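Local structure of maternal effect protein oskar (Drosophila melanogaster, 5A4A) at residues D30-Y35 with I85-I90; A123-Y128 with D136-F141. The protein induces the germline in Drosophila and probably binds RNA through its SGNH hydrolase-like OSK domain. One frame throughout, in Å; residues are numbered along the deposited sequence.

Interaction 1 (D30-Y35 with I85-I90); sequences DDFMLY and IGSVDI
Asp30 meets Ser87 and Val88 where two helices begin close together. Methyl CG2 of Val88 lies 3.6 Å from Asp30 CB, the two side chains running past each other in opposite directions, and Asp30 OD2 comes within 3.5 Å of Ser87 CB. The same Ser87 carbon sits at the edge of the Phe32 ring, 4.0 Å from Phe32 CE2. Polar linkage is left to two waters, both donating to Asp30 OD2. Water 1, 2.7 Å from Asp30 OD2, accepts from Gly86 N and Val88 N; water 2 accepts from Ser87 N. One carboxylate oxygen thus reaches three amides at the start of helix 87-91 indirectly, and their partial positive charge probably favours an ionised aspartate. Its other oxygen, Asp30 OD1, accepts from Phe32 N over 3.1 Å, capping helix 31-40. With CG lodged between the backbone N and the carbonyl carbon (chi1 53°), the carboxylate can serve both helix starts. Replacing Asp30 by alanine is likely to leave Phe32 N without its capping acceptor and both waters without the oxygen they donate to. Asp30 directly follows strand 25-29 and Ile85 strand 80-84; helices beginning side by side after adjacent parallel strands are in keeping with the alpha/beta fold of SGNH hydrolases. Ile85 packs on helix 96-112, while Tyr187 and Trp190 meet the Phe32 ring.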
ATOM      1  N   ASP A  30       0.506  -1.907  -2.687  1.00  8.39           N
ATOM      2  CA  ASP A  30       1.322  -2.255  -3.852  1.00  8.96           C
ATOM      3  C   ASP A  30       2.273  -3.421  -3.535  1.00  9.07           C
ATOM      4  O   ASP A  30       1.973  -4.232  -2.662  1.00 10.04           O
ATOM      5  CB  ASP A  30       2.055  -0.998  -4.355  1.00 11.37           C
ATOM      6  CG  ASP A  30       2.842  -0.302  -3.262  1.00  9.03           C
ATOM      7  OD1 ASP A  30       3.530  -0.997  -2.484  1.00 11.43           O
ATOM      8  OD2 ASP A  30       2.781   0.947  -3.176  1.00 15.42           O
ATOM      9  N   ASP A  31       3.409  -3.531  -4.232  1.00  9.59           N
ATOM     10  CA  ASP A  31       4.333  -4.640  -3.969  1.00 11.97           C
ATOM     11  C   ASP A  31       4.806  -4.759  -2.535  1.00 11.85           C
ATOM     12  O   ASP A  31       5.093  -5.865  -2.091  1.00 10.51           O
ATOM     13  CB  ASP A  31       5.576  -4.581  -4.855  1.00 10.24           C
ATOM     14  CG  ASP A  31       5.335  -5.142  -6.236  1.00 13.04           C
ATOM     15  OD1 ASP A  31       5.247  -6.392  -6.371  1.00 12.39           O
ATOM     16  OD2 ASP A  31       5.253  -4.331  -7.183  1.00 10.73           O
ATOM     17  N   PHE A  32       4.916  -3.642  -1.813  1.00 12.68           N
ATOM     18  CA  PHE A  32       5.431  -3.725  -0.441  1.00  9.10           C
ATOM     19  C   PHE A  32       4.510  -4.512   0.485  1.00  9.49           C
ATOM     20  O   PHE A  32       4.949  -5.434   1.166  1.00 11.18           O
ATOM     21  CB  PHE A  32       5.756  -2.347   0.140  1.00  9.53           C
ATOM     22  CG  PHE A  32       6.894  -1.662  -0.555  1.00 10.26           C
ATOM     23  CD1 PHE A  32       8.195  -2.135  -0.416  1.00 12.31           C
ATOM     24  CD2 PHE A  32       6.666  -0.559  -1.353  1.00 14.27           C
ATOM     25  CE1 PHE A  32       9.245  -1.513  -1.062  1.00 12.62           C
ATOM     26  CE2 PHE A  32       7.718   0.070  -2.002  1.00 15.53           C
ATOM     27  CZ  PHE A  32       9.007  -0.418  -1.863  1.00 10.84           C
ATOM     28  N   MET A  33       3.234  -4.156   0.509  1.00 12.08           N
ATOM     29  CA  MET A  33       2.280  -4.926   1.291  1.00 12.24           C
ATOM     30  C   MET A  33       1.998  -6.300   0.674  1.00 10.49           C
ATOM     31  O   MET A  33       1.779  -7.260   1.403  1.00 10.14           O
ATOM     32  CB  MET A  33       0.992  -4.134   1.528  1.00 14.25           C
ATOM     33  CG  MET A  33       1.157  -2.990   2.527  1.00 18.65           C
ATOM     34  SD  MET A  33       1.663  -3.609   4.137  1.00 24.74           S
ATOM     35  CE  MET A  33       0.398  -4.838   4.364  1.00 19.17           C
ATOM     36  N   LEU A  34       2.032  -6.400  -0.657  1.00 10.11           N
ATOM     37  CA  LEU A  34       1.900  -7.698  -1.320  1.00  9.20           C
ATOM     38  C   LEU A  34       2.966  -8.666  -0.798  1.00 12.71           C
ATOM     39  O   LEU A  34       2.664  -9.804  -0.434  1.00 11.33           O
ATOM     40  CB  LEU A  34       2.006  -7.551  -2.838  1.00  8.01           C
ATOM     41  CG  LEU A  34       1.831  -8.834  -3.670  1.00 11.55           C
ATOM     42  CD1 LEU A  34       0.516  -9.508  -3.324  1.00 12.20           C
ATOM     43  CD2 LEU A  34       1.881  -8.534  -5.161  1.00 12.48           C
ATOM     44  N   TYR A  35       4.213  -8.204  -0.745  1.00  9.24           N
ATOM     45  CA  TYR A  35       5.303  -9.051  -0.280  1.00 12.24           C
ATOM     46  C   TYR A  35       5.204  -9.372   1.207  1.00 11.86           C
ATOM     47  O   TYR A  35       5.447 -10.509   1.617  1.00 12.24           O
ATOM     48  CB  TYR A  35       6.653  -8.405  -0.594  1.00 14.33           C
ATOM     49  CG  TYR A  35       7.862  -9.268  -0.295  1.00 10.30           C
ATOM     50  CD1 TYR A  35       8.022 -10.525  -0.886  1.00 12.38           C
ATOM     51  CD2 TYR A  35       8.865  -8.804   0.547  1.00 11.43           C
ATOM     52  CE1 TYR A  35       9.137 -11.293  -0.617  1.00 11.25           C
ATOM     53  CE2 TYR A  35       9.975  -9.558   0.818  1.00 10.95           C
ATOM     54  CZ  TYR A  35      10.116 -10.802   0.229  1.00 13.37           C
ATOM     55  OH  TYR A  35      11.241 -11.539   0.512  1.00 13.75           O
ATOM     56  N   ILE A  85      -0.651   3.050   0.378  1.00 13.94           N
ATOM     57  CA  ILE A  85      -0.738   3.439  -1.020  1.00 10.57           C
ATOM     58  C   ILE A  85      -0.020   4.773  -1.251  1.00  8.90           C
ATOM     59  O   ILE A  85      -0.080   5.685  -0.414  1.00  9.97           O
ATOM     60  CB  ILE A  85      -2.235   3.486  -1.471  1.00  9.84           C
ATOM     61  CG1 ILE A  85      -2.385   3.366  -2.990  1.00  9.34           C
ATOM     62  CG2 ILE A  85      -2.953   4.726  -0.922  1.00 13.05           C
ATOM     63  CD1 ILE A  85      -2.028   1.988  -3.537  1.00 11.26           C
ATOM     64  N   GLY A  86       0.674   4.874  -2.376  1.00 13.18           N
ATOM     65  CA  GLY A  86       1.380   6.095  -2.717  1.00 15.46           C
ATOM     66  C   GLY A  86       2.821   5.889  -3.145  1.00 14.18           C
ATOM     67  O   GLY A  86       3.376   6.746  -3.840  1.00 10.80           O
ATOM     68  N   SER A  87       3.444   4.788  -2.715  1.00 11.33           N
ATOM     69  CA  SER A  87       4.841   4.534  -3.075  1.00 12.49           C
ATOM     70  C   SER A  87       5.026   4.497  -4.582  1.00 12.09           C
ATOM     71  O   SER A  87       6.017   5.016  -5.091  1.00 13.42           O
ATOM     72  CB  SER A  87       5.388   3.232  -2.463  1.00 10.80           C
ATOM     73  OG  SER A  87       5.524   3.352  -1.061  1.00 14.75           O
ATOM     74  N   VAL A  88       4.075   3.895  -5.297  1.00 11.90           N
ATOM     75  CA  VAL A  88       4.206   3.780  -6.752  1.00 13.09           C
ATOM     76  C   VAL A  88       4.105   5.164  -7.407  1.00 11.89           C
ATOM     77  O   VAL A  88       4.899   5.493  -8.288  1.00 14.06           O
ATOM     78  CB  VAL A  88       3.169   2.823  -7.374  1.00 11.20           C
ATOM     79  CG1 VAL A  88       3.393   2.714  -8.889  1.00 14.31           C
ATOM     80  CG2 VAL A  88       3.278   1.434  -6.752  1.00 10.61           C
ATOM     81  N   ASP A  89       3.139   5.969  -6.963  1.00 10.76           N
ATOM     82  CA  ASP A  89       3.017   7.348  -7.447  1.00 12.85           C
ATOM     83  C   ASP A  89       4.328   8.104  -7.277  1.00 12.55           C
ATOM     84  O   ASP A  89       4.767   8.811  -8.182  1.00 15.20           O
ATOM     85  CB  ASP A  89       1.924   8.112  -6.694  1.00 12.89           C
ATOM     86  CG  ASP A  89       0.542   7.520  -6.893  1.00 19.56           C
ATOM     87  OD1 ASP A  89       0.249   6.483  -6.267  1.00 16.16           O
ATOM     88  OD2 ASP A  89      -0.256   8.101  -7.657  1.00 25.25           O
ATOM     89  N   ILE A  90       4.946   7.955  -6.108  1.00 11.74           N
ATOM     90  CA  ILE A  90       6.184   8.665  -5.819  1.00 11.20           C
ATOM     91  C   ILE A  90       7.317   8.136  -6.690  1.00 11.42           C
ATOM     92  O   ILE A  90       8.058   8.919  -7.275  1.00 14.56           O
ATOM     93  CB  ILE A  90       6.540   8.601  -4.324  1.00 16.28           C
ATOM     94  CG1 ILE A  90       5.547   9.479  -3.552  1.00 12.72           C
ATOM     95  CG2 ILE A  90       7.977   9.070  -4.087  1.00 13.98           C
ATOM     96  CD1 ILE A  90       5.777   9.552  -2.066  1.00 18.42           C
TER
HETATM   97  O   HOH W   1       1.350   2.941  -4.321  1.00 10.47           O
HETATM   98  O   HOH W   2       2.906   2.301  -0.868  1.00 10.68           O

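Interaction 2 (A123-Y128 with D136-F141); sequences APLGNY and DKIYRF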
ATOM      1  N   ALA A 123       6.553   3.669   4.188  1.00 13.16           N
ATOM      2  CA  ALA A 123       7.913   3.319   4.586  1.00 12.34           C
ATOM      3  C   ALA A 123       8.915   4.061   3.705  1.00 11.74           C
ATOM      4  O   ALA A 123       8.614   4.400   2.559  1.00 13.19           O
ATOM      5  CB  ALA A 123       8.125   1.797   4.470  1.00 10.48           C
ATOM      6  N   PRO A 124      10.115   4.326   4.238  1.00 12.81           N
ATOM      7  CA  PRO A 124      11.167   4.897   3.394  1.00 14.03           C
ATOM      8  C   PRO A 124      11.447   3.949   2.225  1.00 10.87           C
ATOM      9  O   PRO A 124      11.339   2.734   2.391  1.00 11.92           O
ATOM     10  CB  PRO A 124      12.379   4.950   4.331  1.00 16.45           C
ATOM     11  CG  PRO A 124      12.074   3.934   5.410  1.00 16.63           C
ATOM     12  CD  PRO A 124      10.594   4.008   5.594  1.00 12.74           C
ATOM     13  N   LEU A 125      11.767   4.499   1.063  1.00  9.44           N
ATOM     14  CA  LEU A 125      12.189   3.692  -0.081  1.00 12.41           C
ATOM     15  C   LEU A 125      13.701   3.538   0.017  1.00 15.33           C
ATOM     16  O   LEU A 125      14.458   4.470  -0.284  1.00 13.80           O
ATOM     17  CB  LEU A 125      11.775   4.373  -1.389  1.00 14.05           C
ATOM     18  CG  LEU A 125      10.260   4.536  -1.548  1.00 17.92           C
ATOM     19  CD1 LEU A 125       9.916   5.399  -2.756  1.00 20.59           C
ATOM     20  CD2 LEU A 125       9.579   3.173  -1.656  1.00 16.19           C
ATOM     21  N   GLY A 126      14.134   2.367   0.476  1.00 12.94           N
ATOM     22  CA  GLY A 126      15.518   2.167   0.871  1.00 13.80           C
ATOM     23  C   GLY A 126      16.565   2.385  -0.207  1.00 17.32           C
ATOM     24  O   GLY A 126      17.661   2.870   0.084  1.00 19.53           O
ATOM     25  N   ASN A 127      16.238   2.047  -1.449  1.00 13.61           N
ATOM     26  CA  ASN A 127      17.201   2.240  -2.537  1.00 13.38           C
ATOM     27  C   ASN A 127      17.238   3.668  -3.086  1.00 16.78           C
ATOM     28  O   ASN A 127      18.066   3.989  -3.936  1.00 18.13           O
ATOM     29  CB  ASN A 127      16.984   1.228  -3.672  1.00 13.76           C
ATOM     30  CG  ASN A 127      15.545   1.193  -4.173  1.00 13.51           C
ATOM     31  OD1 ASN A 127      14.606   1.463  -3.429  1.00 17.36           O
ATOM     32  ND2 ASN A 127      15.374   0.840  -5.441  1.00 16.27           N
ATOM     33  N   TYR A 128      16.340   4.517  -2.590  1.00 15.79           N
ATOM     34  CA  TYR A 128      16.290   5.911  -3.019  1.00 18.02           C
ATOM     35  C   TYR A 128      16.753   6.837  -1.907  1.00 19.89           C
ATOM     36  O   TYR A 128      16.429   8.020  -1.903  1.00 21.83           O
ATOM     37  CB  TYR A 128      14.867   6.298  -3.465  1.00 16.75           C
ATOM     38  CG  TYR A 128      14.465   5.674  -4.779  1.00 20.30           C
ATOM     39  CD1 TYR A 128      14.734   6.315  -5.984  1.00 29.09           C
ATOM     40  CD2 TYR A 128      13.839   4.438  -4.822  1.00 21.63           C
ATOM     41  CE1 TYR A 128      14.378   5.746  -7.189  1.00 33.60           C
ATOM     42  CE2 TYR A 128      13.479   3.860  -6.023  1.00 26.13           C
ATOM     43  CZ  TYR A 128      13.752   4.521  -7.203  1.00 31.62           C
ATOM     44  OH  TYR A 128      13.399   3.951  -8.402  1.00 41.52           O
ATOM     45  N   ASP A 136      11.949  13.899   0.298  1.00 12.24           N
ATOM     46  CA  ASP A 136      11.122  15.029   0.722  1.00 12.34           C
ATOM     47  C   ASP A 136       9.658  14.795   0.374  1.00 12.81           C
ATOM     48  O   ASP A 136       8.757  15.219   1.107  1.00 14.80           O
ATOM     49  CB  ASP A 136      11.587  16.343   0.091  1.00 13.66           C
ATOM     50  CG  ASP A 136      10.996  17.553   0.796  1.00 15.58           C
ATOM     51  OD1 ASP A 136      11.193  17.675   2.019  1.00 14.94           O
ATOM     52  OD2 ASP A 136      10.319  18.367   0.135  1.00 15.94           O
ATOM     53  N   LYS A 137       9.423  14.116  -0.744  1.00 12.37           N
ATOM     54  CA  LYS A 137       8.065  13.807  -1.173  1.00 15.51           C
ATOM     55  C   LYS A 137       7.418  12.844  -0.202  1.00 12.09           C
ATOM     56  O   LYS A 137       6.240  12.988   0.125  1.00 13.21           O
ATOM     57  CB  LYS A 137       8.051  13.196  -2.570  1.00 19.42           C
ATOM     58  CG  LYS A 137       7.549  14.133  -3.624  1.00 32.10           C
ATOM     59  CD  LYS A 137       7.372  13.413  -4.946  1.00 31.39           C
ATOM     60  CE  LYS A 137       7.370  14.404  -6.084  1.00 27.96           C
ATOM     61  NZ  LYS A 137       7.414  13.728  -7.407  1.00 25.89           N
ATOM     62  N   ILE A 138       8.196  11.870   0.258  1.00 13.45           N
ATOM     63  CA  ILE A 138       7.707  10.891   1.222  1.00 12.92           C
ATOM     64  C   ILE A 138       7.370  11.609   2.529  1.00 12.03           C
ATOM     65  O   ILE A 138       6.320  11.374   3.128  1.00 11.84           O
ATOM     66  CB  ILE A 138       8.751   9.796   1.486  1.00 11.05           C
ATOM     67  CG1 ILE A 138       8.875   8.880   0.266  1.00 14.44           C
ATOM     68  CG2 ILE A 138       8.392   8.980   2.725  1.00 10.81           C
ATOM     69  CD1 ILE A 138       9.852   7.765   0.473  1.00 22.38           C
ATOM     70  N   TYR A 139       8.271  12.489   2.957  1.00  9.55           N
ATOM     71  CA  TYR A 139       8.053  13.294   4.158  1.00 11.44           C
ATOM     72  C   TYR A 139       6.766  14.112   4.081  1.00 14.96           C
ATOM     73  O   TYR A 139       5.967  14.098   5.015  1.00 13.81           O
ATOM     74  CB  TYR A 139       9.276  14.189   4.400  1.00 11.84           C
ATOM     75  CG  TYR A 139       9.025  15.375   5.300  1.00 13.60           C
ATOM     76  CD1 TYR A 139       8.806  15.207   6.660  1.00 15.31           C
ATOM     77  CD2 TYR A 139       9.034  16.662   4.788  1.00 13.95           C
ATOM     78  CE1 TYR A 139       8.584  16.299   7.484  1.00 16.97           C
ATOM     79  CE2 TYR A 139       8.820  17.754   5.601  1.00 18.77           C
ATOM     80  CZ  TYR A 139       8.595  17.564   6.944  1.00 21.88           C
ATOM     81  OH  TYR A 139       8.372  18.648   7.751  1.00 22.18           O
ATOM     82  N   ARG A 140       6.558  14.821   2.973  1.00 11.24           N
ATOM     83  CA  ARG A 140       5.374  15.670   2.838  1.00 12.18           C
ATOM     84  C   ARG A 140       4.087  14.874   2.647  1.00 15.30           C
ATOM     85  O   ARG A 140       3.049  15.223   3.199  1.00 13.08           O
ATOM     86  CB  ARG A 140       5.555  16.677   1.702  1.00 11.49           C
ATOM     87  CG  ARG A 140       6.667  17.659   1.998  1.00 11.88           C
ATOM     88  CD  ARG A 140       6.873  18.693   0.901  1.00 12.83           C
ATOM     89  NE  ARG A 140       7.984  19.544   1.301  1.00 15.63           N
ATOM     90  CZ  ARG A 140       7.871  20.645   2.042  1.00 16.50           C
ATOM     91  NH1 ARG A 140       6.680  21.106   2.423  1.00 16.93           N
ATOM     92  NH2 ARG A 140       8.965  21.315   2.357  1.00 17.24           N
ATOM     93  N   PHE A 141       4.150  13.809   1.860  1.00 14.44           N
ATOM     94  CA  PHE A 141       2.950  13.006   1.656  1.00 13.07           C
ATOM     95  C   PHE A 141       2.499  12.352   2.959  1.00 13.82           C
ATOM     96  O   PHE A 141       1.291  12.283   3.250  1.00 13.63           O
ATOM     97  CB  PHE A 141       3.160  11.959   0.563  1.00 11.17           C
ATOM     98  CG  PHE A 141       1.940  11.116   0.298  1.00 13.70           C
ATOM     99  CD1 PHE A 141       0.745  11.702  -0.089  1.00 16.80           C
ATOM    100  CD2 PHE A 141       1.989   9.739   0.451  1.00 15.13           C
ATOM    101  CE1 PHE A 141      -0.383  10.928  -0.325  1.00 16.30           C
ATOM    102  CE2 PHE A 141       0.865   8.955   0.215  1.00 16.25           C
ATOM    103  CZ  PHE A 141      -0.320   9.549  -0.177  1.00 11.72           C
TER
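Ile138 reaches from its helix with a single methyl, CD1, against the extended loop Ala123-Leu125. The closest side-chain approach is Leu125 CG to Ile138 CD1 at 3.8 Å, the two side chains crossing at a slant, and Leu125 CD1 lies 4.0 Å from Ile138 CD1. Backbone also lines this spot: Ile138 CD1 is 3.8 Å from Leu125 N and 4.1 Å from Ala123 O. Its extended outer bond (chi2 -178°) carries the methyl far enough from the helix to touch all three residues. Pro124 is met more loosely, its CA 4.3 Å from Ile138 CD1. Another side of the helix faces solvent, with Tyr139 and Arg140 exposed. On that side Arg140 NE forms a salt bridge with Asp136 OD2 at 2.9 Å, one turn back; the oxygen lies in the guanidinium plane and is approached on its syn side, 32° out of the carboxylate plane. Leu125 also packs on Met91 and Leu134, which extends the buried side. A loop after strand 116-120 folding onto the following helix 132-148 is in keeping with the alternating strands and helices of the SGNH hydrolase fold.

Both segments of interaction 1 precede those of interaction 2 along the chain, and the centres of the two contacts lie about 12 Å apart within the one OSK domain. Both build on parallel neighbours in the sheet: strands 25-29 and 80-84 lead into interaction 1, and strand 116-120, paired with 80-84, leads into the loop of interaction 2. They touch directly, Phe32 CE2 lying 3.6 Å from Leu125 CD2 and Ile90 CD1 3.9 Å from Ile138 CG1. Phe32 thus reaches the 123-128 loop, and helix 87-91, already against helix 31-40, also meets helix 132-148 through Ile90. Connections following three adjacent strands therefore meet through buried side chains.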